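Local atomic coordinates of uncharacterized protein (Chaetomium thermophilum, PDB entry 3LPZ), a protein that probably acts in the Get pathway of tail-anchored protein biogenesis, as an alpha-solenoid of the GET4 family that binds Get5. Residues Glu165-Leu170 with Asn202-Asn207; Leu188-Ala193 with Arg211-Ala216; Gly150-Ala155 with Ala171-Glu176. All coordinates share one frame; numbering follows the deposited sequence. Where two conformers were deposited one is given.

Contact 1 of 3, residues Glu165-Leu170 with Asn202-Asn207; sequences ESPEVL and NVRAAN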
ATOM      1  N   GLU A 165      11.456  -1.778  -2.359  1.00 22.87           N
ATOM      2  CA  GLU A 165      11.277  -3.214  -2.109  1.00 23.44           C
ATOM      3  C   GLU A 165       9.817  -3.643  -2.193  1.00 21.46           C
ATOM      4  O   GLU A 165       9.515  -4.861  -2.194  1.00 21.47           O
ATOM      5  CB  GLU A 165      11.744  -3.603  -0.714  1.00 25.18           C
ATOM      6  CG  GLU A 165      12.920  -2.853  -0.201  1.00 31.62           C
ATOM      7  CD  GLU A 165      14.146  -3.657  -0.290  1.00 40.18           C
ATOM      8  OE1 GLU A 165      14.657  -3.804  -1.425  1.00 45.51           O
ATOM      9  OE2 GLU A 165      14.599  -4.138   0.782  1.00 45.16           O
ATOM     10  N   SER A 166       8.908  -2.670  -2.197  1.00 19.10           N
ATOM     11  CA  SER A 166       7.475  -3.001  -2.135  1.00 17.92           C
ATOM     12  C   SER A 166       6.898  -3.662  -3.394  1.00 17.29           C
ATOM     13  O   SER A 166       6.097  -4.565  -3.261  1.00 17.03           O
ATOM     14  CB  SER A 166       6.614  -1.801  -1.707  1.00 17.70           C
ATOM     15  OG  SER A 166       7.049  -1.291  -0.471  1.00 19.29           O
ATOM     16  N   PRO A 167       7.308  -3.235  -4.611  1.00 18.36           N
ATOM     17  CA  PRO A 167       6.676  -3.829  -5.810  1.00 18.26           C
ATOM     18  C   PRO A 167       6.872  -5.337  -5.950  1.00 18.27           C
ATOM     19  O   PRO A 167       5.942  -6.033  -6.411  1.00 18.55           O
ATOM     20  CB  PRO A 167       7.321  -3.068  -6.984  1.00 18.69           C
ATOM     21  CG  PRO A 167       7.730  -1.714  -6.385  1.00 19.65           C
ATOM     22  CD  PRO A 167       8.147  -2.056  -4.955  1.00 18.65           C
ATOM     23  N   GLU A 168       8.033  -5.844  -5.531  1.00 17.46           N
ATOM     24  CA  GLU A 168       8.256  -7.277  -5.606  1.00 19.27           C
ATOM     25  C   GLU A 168       7.371  -7.994  -4.589  1.00 19.00           C
ATOM     26  O   GLU A 168       6.798  -9.036  -4.903  1.00 18.58           O
ATOM     27  CB  GLU A 168       9.723  -7.667  -5.419  1.00 19.76           C
ATOM     28  CG  GLU A 168       9.914  -9.157  -5.153  1.00 23.97           C
ATOM     29  CD  GLU A 168      11.341  -9.615  -5.307  1.00 30.64           C
ATOM     30  OE1 GLU A 168      12.245  -8.771  -5.503  1.00 33.47           O
ATOM     31  OE2 GLU A 168      11.551 -10.840  -5.236  1.00 35.41           O
ATOM     32  N   VAL A 169       7.232  -7.423  -3.390  1.00 18.65           N
ATOM     33  CA  VAL A 169       6.348  -8.045  -2.379  1.00 17.98           C
ATOM     34  C   VAL A 169       4.899  -8.086  -2.910  1.00 18.07           C
ATOM     35  O   VAL A 169       4.196  -9.104  -2.815  1.00 18.80           O
ATOM     36  CB  VAL A 169       6.427  -7.305  -1.014  1.00 17.66           C
ATOM     37  CG1 VAL A 169       5.368  -7.831  -0.051  1.00 17.27           C
ATOM     38  CG2 VAL A 169       7.842  -7.430  -0.399  1.00 18.15           C
ATOM     39  N   LEU A 170       4.458  -6.979  -3.486  1.00 17.48           N
ATOM     40  CA  LEU A 170       3.090  -6.890  -3.990  1.00 17.16           C
ATOM     41  C   LEU A 170       2.840  -7.858  -5.152  1.00 16.91           C
ATOM     42  O   LEU A 170       1.823  -8.528  -5.187  1.00 15.90           O
ATOM     43  CB  LEU A 170       2.743  -5.445  -4.397  1.00 16.99           C
ATOM     44  CG  LEU A 170       1.322  -5.188  -4.918  1.00 17.48           C
ATOM     45  CD1 LEU A 170       0.251  -5.559  -3.829  1.00 16.47           C
ATOM     46  CD2 LEU A 170       1.161  -3.734  -5.371  1.00 17.66           C
ATOM     47  N   ASN A 202       4.197   5.994 -10.463  1.00 22.68           N
ATOM     48  CA  ASN A 202       5.420   5.293 -10.181  1.00 22.19           C
ATOM     49  C   ASN A 202       5.628   4.204 -11.247  1.00 21.81           C
ATOM     50  O   ASN A 202       5.323   3.045 -11.031  1.00 19.98           O
ATOM     51  CB  ASN A 202       5.354   4.674  -8.781  1.00 22.64           C
ATOM     52  CG  ASN A 202       6.732   4.242  -8.271  1.00 23.17           C
ATOM     53  OD1 ASN A 202       7.667   4.103  -9.050  1.00 22.00           O
ATOM     54  ND2 ASN A 202       6.845   4.010  -6.957  1.00 24.96           N
ATOM     55  N   VAL A 203       6.102   4.624 -12.411  1.00 22.10           N
ATOM     56  CA  VAL A 203       6.325   3.754 -13.541  1.00 23.04           C
ATOM     57  C   VAL A 203       7.372   2.703 -13.220  1.00 23.19           C
ATOM     58  O   VAL A 203       7.227   1.567 -13.606  1.00 23.82           O
ATOM     59  CB  VAL A 203       6.700   4.576 -14.818  1.00 23.11           C
ATOM     60  CG1 VAL A 203       6.881   3.647 -16.041  1.00 23.43           C
ATOM     61  CG2 VAL A 203       5.574   5.559 -15.114  1.00 24.27           C
ATOM     62  N   ARG A 204       8.435   3.100 -12.528  1.00 23.85           N
ATOM     63  CA  ARG A 204       9.502   2.192 -12.128  0.50 24.06           C
ATOM     64  C   ARG A 204       8.921   0.993 -11.385  1.00 23.14           C
ATOM     65  O   ARG A 204       9.238  -0.159 -11.684  1.00 22.13           O
ATOM     66  CB  ARG A 204      10.491   2.910 -11.204  0.50 24.85           C
ATOM     67  CG  ARG A 204      11.823   2.192 -11.066  0.50 29.15           C
ATOM     68  CD  ARG A 204      12.261   2.043  -9.600  0.50 34.39           C
ATOM     69  NE  ARG A 204      11.999   0.687  -9.107  0.50 38.15           N
ATOM     70  CZ  ARG A 204      11.130   0.383  -8.144  0.50 37.41           C
ATOM     71  NH1 ARG A 204      10.446   1.341  -7.541  0.50 33.98           N
ATOM     72  NH2 ARG A 204      10.976  -0.881  -7.773  0.50 35.09           N
ATOM     73  N   ALA A 205       8.076   1.287 -10.400  1.00 21.34           N
ATOM     74  CA  ALA A 205       7.449   0.252  -9.592  1.00 20.85           C
ATOM     75  C   ALA A 205       6.512  -0.628 -10.445  1.00 20.02           C
ATOM     76  O   ALA A 205       6.502  -1.844 -10.308  1.00 18.89           O
ATOM     77  CB  ALA A 205       6.666   0.892  -8.441  1.00 20.94           C
ATOM     78  N   ALA A 206       5.737   0.003 -11.326  1.00 20.17           N
ATOM     79  CA  ALA A 206       4.814  -0.720 -12.210  1.00 19.97           C
ATOM     80  C   ALA A 206       5.611  -1.745 -13.030  1.00 20.50           C
ATOM     81  O   ALA A 206       5.207  -2.915 -13.162  1.00 19.51           O
ATOM     82  CB  ALA A 206       4.103   0.244 -13.140  1.00 20.01           C
ATOM     83  N   ASN A 207       6.749  -1.291 -13.563  1.00 21.79           N
ATOM     84  CA  ASN A 207       7.662  -2.158 -14.320  1.00 22.16           C
ATOM     85  C   ASN A 207       8.175  -3.317 -13.510  1.00 21.80           C
ATOM     86  O   ASN A 207       8.174  -4.465 -13.984  1.00 21.15           O
ATOM     87  CB  ASN A 207       8.846  -1.381 -14.894  1.00 23.36           C
ATOM     88  CG  ASN A 207       8.446  -0.461 -16.039  1.00 26.32           C
ATOM     89  OD1 ASN A 207       7.425  -0.664 -16.691  1.00 27.12           O
ATOM     90  ND2 ASN A 207       9.283   0.560 -16.304  1.00 30.83           N
TER
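P167 meets A205 where the first turns of two helices come together: CG of the proline ring lies 3.5 Å from the methyl CB of A205, tighter than ordinary carbon packing. So small a residue lets the backbones close in, and the CA atoms of P167 and A205 stand only 5.6 Å apart. The proline's CB also rests 3.6 Å from the carbonyl oxygen of A205. From the exposed side R204 reaches in, its chain crossing the proline at about a right angle, and brings NH2 to 3.6 Å from P167 CG. R204 starts with CG anti to the backbone N (chi1 -163°) and then bends at its next two torsions, which carries the guanidinium back to the proline; it was modelled in two conformers, so this touch is less certain. In this alpha-solenoid the contact brings together helix 166-179 and helix 203-220, the next but one along the chain. Behind the first shell, N202 caps the second helix: its OD1 accepts from A205 N at 3.1 Å, with the donor above the carbonyl plane, 62° out of it, and this holds the turn that presents A205. On the other helix S166 OG is bonded to T163 N and H140 ND1, tying the turn before P167 to helix 136-148, while Y197 of helix 186-199 touches both S166 and A205.

Contact 2 of 3, residues Leu188-Ala193 with Arg211-Ala216; sequences LYCARA and RIFTSA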
ATOM      1  N   LEU A 188      -5.657 -10.409 -14.486  1.00 20.71           N
ATOM      2  CA  LEU A 188      -6.388  -9.658 -13.454  1.00 20.78           C
ATOM      3  C   LEU A 188      -5.520  -9.412 -12.217  1.00 20.29           C
ATOM      4  O   LEU A 188      -5.553  -8.343 -11.632  1.00 20.06           O
ATOM      5  CB  LEU A 188      -7.678 -10.381 -13.056  1.00 21.10           C
ATOM      6  CG  LEU A 188      -8.948 -10.219 -13.916  1.00 25.15           C
ATOM      7  CD1 LEU A 188      -8.707  -9.975 -15.392  1.00 27.71           C
ATOM      8  CD2 LEU A 188      -9.941 -11.394 -13.646  1.00 26.68           C
ATOM      9  N   TYR A 189      -4.749 -10.410 -11.819  1.00 19.23           N
ATOM     10  CA  TYR A 189      -3.876 -10.273 -10.668  1.00 18.85           C
ATOM     11  C   TYR A 189      -2.651  -9.480 -11.018  1.00 19.33           C
ATOM     12  O   TYR A 189      -2.177  -8.675 -10.204  1.00 19.84           O
ATOM     13  CB  TYR A 189      -3.527 -11.641 -10.072  1.00 18.00           C
ATOM     14  CG  TYR A 189      -4.759 -12.279  -9.448  1.00 19.30           C
ATOM     15  CD1 TYR A 189      -5.166 -11.933  -8.152  1.00 20.14           C
ATOM     16  CD2 TYR A 189      -5.568 -13.157 -10.183  1.00 16.94           C
ATOM     17  CE1 TYR A 189      -6.325 -12.492  -7.586  1.00 20.44           C
ATOM     18  CE2 TYR A 189      -6.717 -13.717  -9.622  1.00 20.10           C
ATOM     19  CZ  TYR A 189      -7.086 -13.377  -8.331  1.00 20.04           C
ATOM     20  OH  TYR A 189      -8.222 -13.912  -7.788  1.00 22.19           O
ATOM     21  N   CYS A 190      -2.170  -9.640 -12.246  1.00 18.99           N
ATOM     22  CA  CYS A 190      -1.064  -8.810 -12.694  1.00 20.52           C
ATOM     23  C   CYS A 190      -1.464  -7.324 -12.649  1.00 19.92           C
ATOM     24  O   CYS A 190      -0.685  -6.491 -12.157  1.00 20.12           O
ATOM     25  CB  CYS A 190      -0.596  -9.234 -14.102  1.00 20.31           C
ATOM     26  SG  CYS A 190       0.917  -8.416 -14.598  1.00 25.21           S
ATOM     27  N   ALA A 191      -2.688  -7.021 -13.112  1.00 18.56           N
ATOM     28  CA  ALA A 191      -3.200  -5.656 -13.144  1.00 18.51           C
ATOM     29  C   ALA A 191      -3.307  -5.050 -11.754  1.00 18.71           C
ATOM     30  O   ALA A 191      -3.021  -3.892 -11.601  1.00 18.47           O
ATOM     31  CB  ALA A 191      -4.530  -5.564 -13.880  1.00 17.46           C
ATOM     32  N   ARG A 192      -3.686  -5.844 -10.747  1.00 19.10           N
ATOM     33  CA  ARG A 192      -3.709  -5.375  -9.346  1.00 19.43           C
ATOM     34  C   ARG A 192      -2.335  -4.972  -8.807  1.00 20.32           C
ATOM     35  O   ARG A 192      -2.263  -4.191  -7.850  1.00 20.91           O
ATOM     36  CB  ARG A 192      -4.366  -6.412  -8.417  1.00 18.44           C
ATOM     37  CG  ARG A 192      -5.848  -6.686  -8.767  1.00 19.48           C
ATOM     38  CD  ARG A 192      -6.519  -7.607  -7.711  1.00 20.52           C
ATOM     39  NE  ARG A 192      -6.795  -6.893  -6.461  1.00 21.14           N
ATOM     40  CZ  ARG A 192      -7.806  -6.039  -6.284  1.00 26.76           C
ATOM     41  NH1 ARG A 192      -8.672  -5.769  -7.272  1.00 27.28           N
ATOM     42  NH2 ARG A 192      -7.973  -5.456  -5.102  1.00 27.88           N
ATOM     43  N   ALA A 193      -1.258  -5.511  -9.388  1.00 21.20           N
ATOM     44  CA  ALA A 193       0.118  -5.135  -8.979  1.00 22.42           C
ATOM     45  C   ALA A 193       0.697  -4.041  -9.833  1.00 22.73           C
ATOM     46  O   ALA A 193       1.636  -3.380  -9.388  1.00 25.64           O
ATOM     47  CB  ALA A 193       1.065  -6.332  -9.060  1.00 22.46           C
ATOM     48  N   ARG A 211       7.465  -7.304 -14.060  1.00 20.74           N
ATOM     49  CA  ARG A 211       8.539  -8.261 -14.309  1.00 22.22           C
ATOM     50  C   ARG A 211       8.484  -9.407 -13.286  1.00 21.40           C
ATOM     51  O   ARG A 211       8.573 -10.578 -13.652  1.00 22.85           O
ATOM     52  CB  ARG A 211       9.895  -7.550 -14.287  1.00 23.03           C
ATOM     53  CG  ARG A 211      10.038  -6.569 -15.469  1.00 27.66           C
ATOM     54  CD  ARG A 211      11.471  -6.106 -15.634  1.00 35.36           C
ATOM     55  NE  ARG A 211      11.809  -5.010 -14.749  1.00 41.13           N
ATOM     56  CZ  ARG A 211      11.982  -3.750 -15.159  1.00 45.01           C
ATOM     57  NH1 ARG A 211      11.841  -3.416 -16.447  1.00 47.22           N
ATOM     58  NH2 ARG A 211      12.308  -2.818 -14.283  1.00 46.23           N
ATOM     59  N   ILE A 212       8.312  -9.076 -12.018  1.00 20.63           N
ATOM     60  CA  ILE A 212       8.213 -10.122 -10.979  1.00 20.18           C
ATOM     61  C   ILE A 212       7.031 -11.057 -11.209  1.00 19.20           C
ATOM     62  O   ILE A 212       7.184 -12.303 -11.131  1.00 18.47           O
ATOM     63  CB  ILE A 212       8.185  -9.523  -9.549  1.00 20.16           C
ATOM     64  CG1 ILE A 212       9.504  -8.774  -9.226  1.00 21.06           C
ATOM     65  CG2 ILE A 212       7.847 -10.592  -8.479  1.00 19.93           C
ATOM     66  CD1 ILE A 212      10.816  -9.651  -9.139  1.00 22.00           C
ATOM     67  N   PHE A 213       5.858 -10.493 -11.489  1.00 18.31           N
ATOM     68  CA  PHE A 213       4.658 -11.331 -11.611  1.00 19.00           C
ATOM     69  C   PHE A 213       4.823 -12.274 -12.827  1.00 19.23           C
ATOM     70  O   PHE A 213       4.566 -13.485 -12.735  1.00 19.14           O
ATOM     71  CB  PHE A 213       3.400 -10.461 -11.791  1.00 18.56           C
ATOM     72  CG  PHE A 213       2.134 -11.243 -11.866  1.00 18.65           C
ATOM     73  CD1 PHE A 213       1.709 -11.809 -13.077  1.00 18.01           C
ATOM     74  CD2 PHE A 213       1.342 -11.423 -10.717  1.00 18.06           C
ATOM     75  CE1 PHE A 213       0.502 -12.557 -13.143  1.00 19.55           C
ATOM     76  CE2 PHE A 213       0.155 -12.157 -10.772  1.00 19.32           C
ATOM     77  CZ  PHE A 213      -0.267 -12.735 -11.985  1.00 19.10           C
ATOM     78  N   THR A 214       5.205 -11.703 -13.968  1.00 18.74           N
ATOM     79  CA  THR A 214       5.375 -12.514 -15.165  1.00 19.68           C
ATOM     80  C   THR A 214       6.532 -13.521 -15.076  1.00 19.79           C
ATOM     81  O   THR A 214       6.419 -14.589 -15.649  1.00 19.62           O
ATOM     82  CB  THR A 214       5.442 -11.674 -16.465  1.00 19.82           C
ATOM     83  OG1 THR A 214       6.575 -10.783 -16.431  1.00 19.97           O
ATOM     84  CG2 THR A 214       4.125 -10.890 -16.642  1.00 20.27           C
ATOM     85  N   SER A 215       7.620 -13.194 -14.361  1.00 20.18           N
ATOM     86  CA  SER A 215       8.671 -14.207 -14.125  1.00 21.48           C
ATOM     87  C   SER A 215       8.119 -15.357 -13.299  1.00 21.04           C
ATOM     88  O   SER A 215       8.455 -16.494 -13.564  1.00 20.86           O
ATOM     89  CB  SER A 215       9.891 -13.639 -13.398  1.00 21.77           C
ATOM     90  OG  SER A 215      10.449 -12.668 -14.241  1.00 28.02           O
ATOM     91  N   ALA A 216       7.281 -15.045 -12.304  1.00 20.66           N
ATOM     92  CA  ALA A 216       6.690 -16.075 -11.446  1.00 21.28           C
ATOM     93  C   ALA A 216       5.780 -16.979 -12.287  1.00 21.37           C
ATOM     94  O   ALA A 216       5.821 -18.218 -12.177  1.00 21.38           O
ATOM     95  CB  ALA A 216       5.902 -15.424 -10.251  1.00 20.54           C
TER
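C190 and F213 mark the nearest approach of two helical segments, their CA atoms 6.3 Å apart. Both segments are helical throughout, 188-193 in helix 186-199 and 211-216 in helix 203-220, so the contact joins two helices consecutive in the chain, a helical hairpin of the kind from which alpha-solenoids are built. A single aromatic ring does most of the work. F213 leaves its helix with CG anti to the backbone N (chi1 -178°), which projects the ring across to the other backbone. There C190 lies over one face: its CB sits 3.8 Å from the centroid of the F213 ring, 22° off the normal and offset toward the rim, a CH-pi contact. The sulfur is set more obliquely, with C190 SG 4.5 Å from the same centroid and 37° off the normal, a sulfur-aromatic contact. The ring also reaches the main chain, as F213 CZ approaches C190 N to 3.6 Å. At the far end of the ring Y189 contributes its CB, 3.8 Å from F213 CE2, while the phenol turns away from F213 and bonds through OH to D181. What joins the segments is therefore carbon, sulfur and ring surface, with no polar bond between them. Helix 166-179 flanks the pair, with Y175 meeting the F213 ring edge-to-face, and helix 243-256 adds L245 against both C190 and T214. R237 of the short strand 237-238 is hydrogen-bonded to T214 OG1, on the same helix as the F213 ring.

Contact 3 of 3, residues Gly150-Ala155 with Ala171-Glu176; sequences GEFEAA and ARMEYE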
ATOM      1  N   GLY A 150      -2.026 -13.007   5.506  1.00 27.19           N
ATOM      2  CA  GLY A 150      -3.081 -13.264   4.508  1.00 27.59           C
ATOM      3  C   GLY A 150      -4.123 -12.165   4.356  1.00 27.72           C
ATOM      4  O   GLY A 150      -5.211 -12.402   3.850  1.00 28.74           O
ATOM      5  N   GLU A 151      -3.800 -10.949   4.772  1.00 27.08           N
ATOM      6  CA  GLU A 151      -4.689  -9.799   4.550  1.00 26.59           C
ATOM      7  C   GLU A 151      -4.298  -9.047   3.275  1.00 25.47           C
ATOM      8  O   GLU A 151      -3.720  -7.945   3.330  1.00 23.75           O
ATOM      9  CB  GLU A 151      -4.631  -8.848   5.748  1.00 27.06           C
ATOM     10  CG  GLU A 151      -5.143  -9.471   7.092  1.00 29.96           C
ATOM     11  CD  GLU A 151      -6.645  -9.755   7.105  1.00 34.30           C
ATOM     12  OE1 GLU A 151      -7.400  -9.129   6.329  1.00 37.11           O
ATOM     13  OE2 GLU A 151      -7.082 -10.612   7.898  1.00 37.93           O
ATOM     14  N   PHE A 152      -4.653  -9.630   2.135  1.00 24.13           N
ATOM     15  CA  PHE A 152      -4.098  -9.192   0.858  1.00 24.27           C
ATOM     16  C   PHE A 152      -4.656  -7.807   0.451  1.00 24.82           C
ATOM     17  O   PHE A 152      -3.917  -6.948  -0.036  1.00 23.12           O
ATOM     18  CB  PHE A 152      -4.354 -10.266  -0.224  1.00 23.34           C
ATOM     19  CG  PHE A 152      -3.480 -11.514  -0.109  1.00 23.10           C
ATOM     20  CD1 PHE A 152      -2.564 -11.687   0.940  1.00 22.82           C
ATOM     21  CD2 PHE A 152      -3.591 -12.533  -1.059  1.00 22.57           C
ATOM     22  CE1 PHE A 152      -1.751 -12.834   1.027  1.00 22.73           C
ATOM     23  CE2 PHE A 152      -2.776 -13.726  -0.980  1.00 23.35           C
ATOM     24  CZ  PHE A 152      -1.866 -13.865   0.068  1.00 23.07           C
ATOM     25  N   GLU A 153      -5.963  -7.599   0.660  1.00 25.90           N
ATOM     26  CA  GLU A 153      -6.610  -6.325   0.323  0.50 26.86           C
ATOM     27  C   GLU A 153      -6.010  -5.151   1.109  1.00 26.49           C
ATOM     28  O   GLU A 153      -5.725  -4.064   0.544  1.00 25.96           O
ATOM     29  CB  GLU A 153      -8.118  -6.424   0.585  0.50 27.75           C
ATOM     30  CG  GLU A 153      -8.956  -5.355  -0.068  0.50 29.85           C
ATOM     31  CD  GLU A 153     -10.359  -5.848  -0.385  0.50 33.46           C
ATOM     32  OE1 GLU A 153     -11.209  -5.883   0.533  0.50 35.32           O
ATOM     33  OE2 GLU A 153     -10.608  -6.200  -1.557  0.50 33.11           O
ATOM     34  N   ALA A 154      -5.829  -5.367   2.402  1.00 25.34           N
ATOM     35  CA  ALA A 154      -5.197  -4.386   3.266  1.00 23.98           C
ATOM     36  C   ALA A 154      -3.711  -4.170   2.854  1.00 23.52           C
ATOM     37  O   ALA A 154      -3.232  -3.027   2.818  1.00 23.92           O
ATOM     38  CB  ALA A 154      -5.331  -4.824   4.733  1.00 23.47           C
ATOM     39  N   ALA A 155      -2.999  -5.242   2.504  1.00 21.89           N
ATOM     40  CA  ALA A 155      -1.599  -5.112   2.091  1.00 21.30           C
ATOM     41  C   ALA A 155      -1.463  -4.221   0.851  1.00 20.92           C
ATOM     42  O   ALA A 155      -0.541  -3.417   0.787  1.00 20.51           O
ATOM     43  CB  ALA A 155      -0.955  -6.484   1.834  1.00 20.67           C
ATOM     44  N   ALA A 171       3.759  -7.907  -6.108  1.00 17.13           N
ATOM     45  CA  ALA A 171       3.614  -8.794  -7.265  1.00 17.52           C
ATOM     46  C   ALA A 171       3.584 -10.287  -6.839  1.00 17.55           C
ATOM     47  O   ALA A 171       2.773 -11.073  -7.354  1.00 16.71           O
ATOM     48  CB  ALA A 171       4.752  -8.531  -8.269  1.00 17.30           C
ATOM     49  N   ARG A 172       4.445 -10.659  -5.895  1.00 17.84           N
ATOM     50  CA  ARG A 172       4.455 -12.048  -5.359  1.00 19.01           C
ATOM     51  C   ARG A 172       3.204 -12.380  -4.560  1.00 18.88           C
ATOM     52  O   ARG A 172       2.697 -13.511  -4.625  1.00 19.96           O
ATOM     53  CB  ARG A 172       5.700 -12.304  -4.502  1.00 20.04           C
ATOM     54  CG  ARG A 172       6.955 -12.424  -5.344  1.00 23.66           C
ATOM     55  CD  ARG A 172       8.190 -12.884  -4.526  1.00 28.28           C
ATOM     56  NE  ARG A 172       9.431 -12.628  -5.270  1.00 33.28           N
ATOM     57  CZ  ARG A 172       9.844 -13.339  -6.323  1.00 35.98           C
ATOM     58  NH1 ARG A 172       9.114 -14.353  -6.787  1.00 37.88           N
ATOM     59  NH2 ARG A 172      10.988 -13.034  -6.928  1.00 37.28           N
ATOM     60  N   MET A 173       2.678 -11.391  -3.850  1.00 18.96           N
ATOM     61  CA  MET A 173       1.388 -11.540  -3.169  1.00 19.26           C
ATOM     62  C   MET A 173       0.254 -11.723  -4.191  1.00 18.70           C
ATOM     63  O   MET A 173      -0.574 -12.616  -4.046  1.00 18.95           O
ATOM     64  CB  MET A 173       1.107 -10.351  -2.244  1.00 19.76           C
ATOM     65  CG  MET A 173      -0.208 -10.470  -1.431  1.00 21.27           C
ATOM     66  SD  MET A 173      -1.037  -8.874  -1.201  1.00 24.02           S
ATOM     67  CE  MET A 173      -1.810  -8.780  -2.817  1.00 23.74           C
ATOM     68  N   GLU A 174       0.217 -10.882  -5.214  1.00 17.55           N
ATOM     69  CA  GLU A 174      -0.775 -11.048  -6.279  1.00 18.18           C
ATOM     70  C   GLU A 174      -0.632 -12.404  -6.965  1.00 17.73           C
ATOM     71  O   GLU A 174      -1.634 -13.012  -7.324  1.00 17.88           O
ATOM     72  CB  GLU A 174      -0.748  -9.917  -7.327  1.00 17.14           C
ATOM     73  CG  GLU A 174      -1.011  -8.455  -6.826  1.00 17.69           C
ATOM     74  CD  GLU A 174      -2.373  -8.203  -6.214  1.00 18.88           C
ATOM     75  OE1 GLU A 174      -3.296  -9.042  -6.341  1.00 19.35           O
ATOM     76  OE2 GLU A 174      -2.525  -7.140  -5.582  1.00 19.59           O
ATOM     77  N   TYR A 175       0.598 -12.865  -7.176  1.00 18.46           N
ATOM     78  CA  TYR A 175       0.790 -14.188  -7.753  1.00 20.04           C
ATOM     79  C   TYR A 175       0.245 -15.295  -6.819  1.00 20.57           C
ATOM     80  O   TYR A 175      -0.405 -16.230  -7.293  1.00 21.17           O
ATOM     81  CB  TYR A 175       2.268 -14.491  -8.107  1.00 19.88           C
ATOM     82  CG  TYR A 175       2.324 -15.696  -9.002  1.00 21.23           C
ATOM     83  CD1 TYR A 175       2.000 -15.572 -10.347  1.00 21.38           C
ATOM     84  CD2 TYR A 175       2.624 -16.960  -8.508  1.00 23.34           C
ATOM     85  CE1 TYR A 175       1.996 -16.646 -11.194  1.00 23.20           C
ATOM     86  CE2 TYR A 175       2.624 -18.086  -9.376  1.00 26.33           C
ATOM     87  CZ  TYR A 175       2.289 -17.898 -10.718  1.00 25.89           C
ATOM     88  OH  TYR A 175       2.270 -18.944 -11.612  1.00 29.28           O
ATOM     89  N   GLU A 176       0.515 -15.203  -5.515  1.00 21.31           N
ATOM     90  CA  GLU A 176      -0.051 -16.181  -4.544  1.00 22.52           C
ATOM     91  C   GLU A 176      -1.573 -16.171  -4.570  1.00 22.53           C
ATOM     92  O   GLU A 176      -2.235 -17.228  -4.502  1.00 23.39           O
ATOM     93  CB  GLU A 176       0.443 -15.931  -3.107  1.00 23.56           C
ATOM     94  CG  GLU A 176       1.912 -16.282  -2.883  1.00 28.69           C
ATOM     95  CD  GLU A 176       2.247 -17.749  -3.221  1.00 35.26           C
ATOM     96  OE1 GLU A 176       1.540 -18.670  -2.742  1.00 38.53           O
ATOM     97  OE2 GLU A 176       3.214 -17.978  -3.977  1.00 38.27           O
TER
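Where the start of helix 152-159 faces helix 166-179, the backbones come nearest at F152 and M173, whose CA atoms are 7.2 Å apart. F152 and M173 pass side by side, pointing opposite ways, and the M173 chain runs over the ring. M173 CG sits over its centre, 3.6 Å from the centroid of F152 and 14° off the normal, a nearly perpendicular CH-pi approach. The bend at chi2 of M173 carries the sulfur off toward the F152 backbone: SD is 4.3 Å from the F152 centroid, an oblique Met-aromatic contact, and reaches the methyl CB of A155 at 3.9 Å. The bend at chi3 brings the methyl CE beside F152 CB, 3.9 Å away. At the outer margin E176 lends only its CB, 4.4 Å from F152 CZ, while its carboxylate turns off from the F152 ring. Replacing F152 with an alanine would probably leave M173 CG without the face it lies against, opening a gap between the helices and freeing the thioether to turn. Before F152 the chain leaves helix 136-148 through a Schellman motif, with G150 at positive phi, and E151 then occupies the N-cap position of the new helix. V147 of helix 136-148 touches both A155 and M173, and W177 meets the F152 ring edge-to-face; farther round helix 166-179, Y175 turns to A216 and L217 of helix 203-220.

The three contacts lie in a run of consecutive helices from 152-159 to 203-220, their centres about 10 to 13 Å apart. Both segments of contact 3 precede those of contact 2, whereas contact 1 interleaves with each of the others. Helix 166-179 serves contacts 1 and 3, and helix 203-220 serves contacts 1 and 2. Direct touches join contact 1 to contact 2, as at L170 CD2 and A193 CA, and contact 2 to contact 3, as at F213 CD2 and A171 O. Neighbouring helices and next-but-one helices thus pack together, consistent with a shared core in this part of the alpha-solenoid, though contacts 1 and 3 are joined only through the chain.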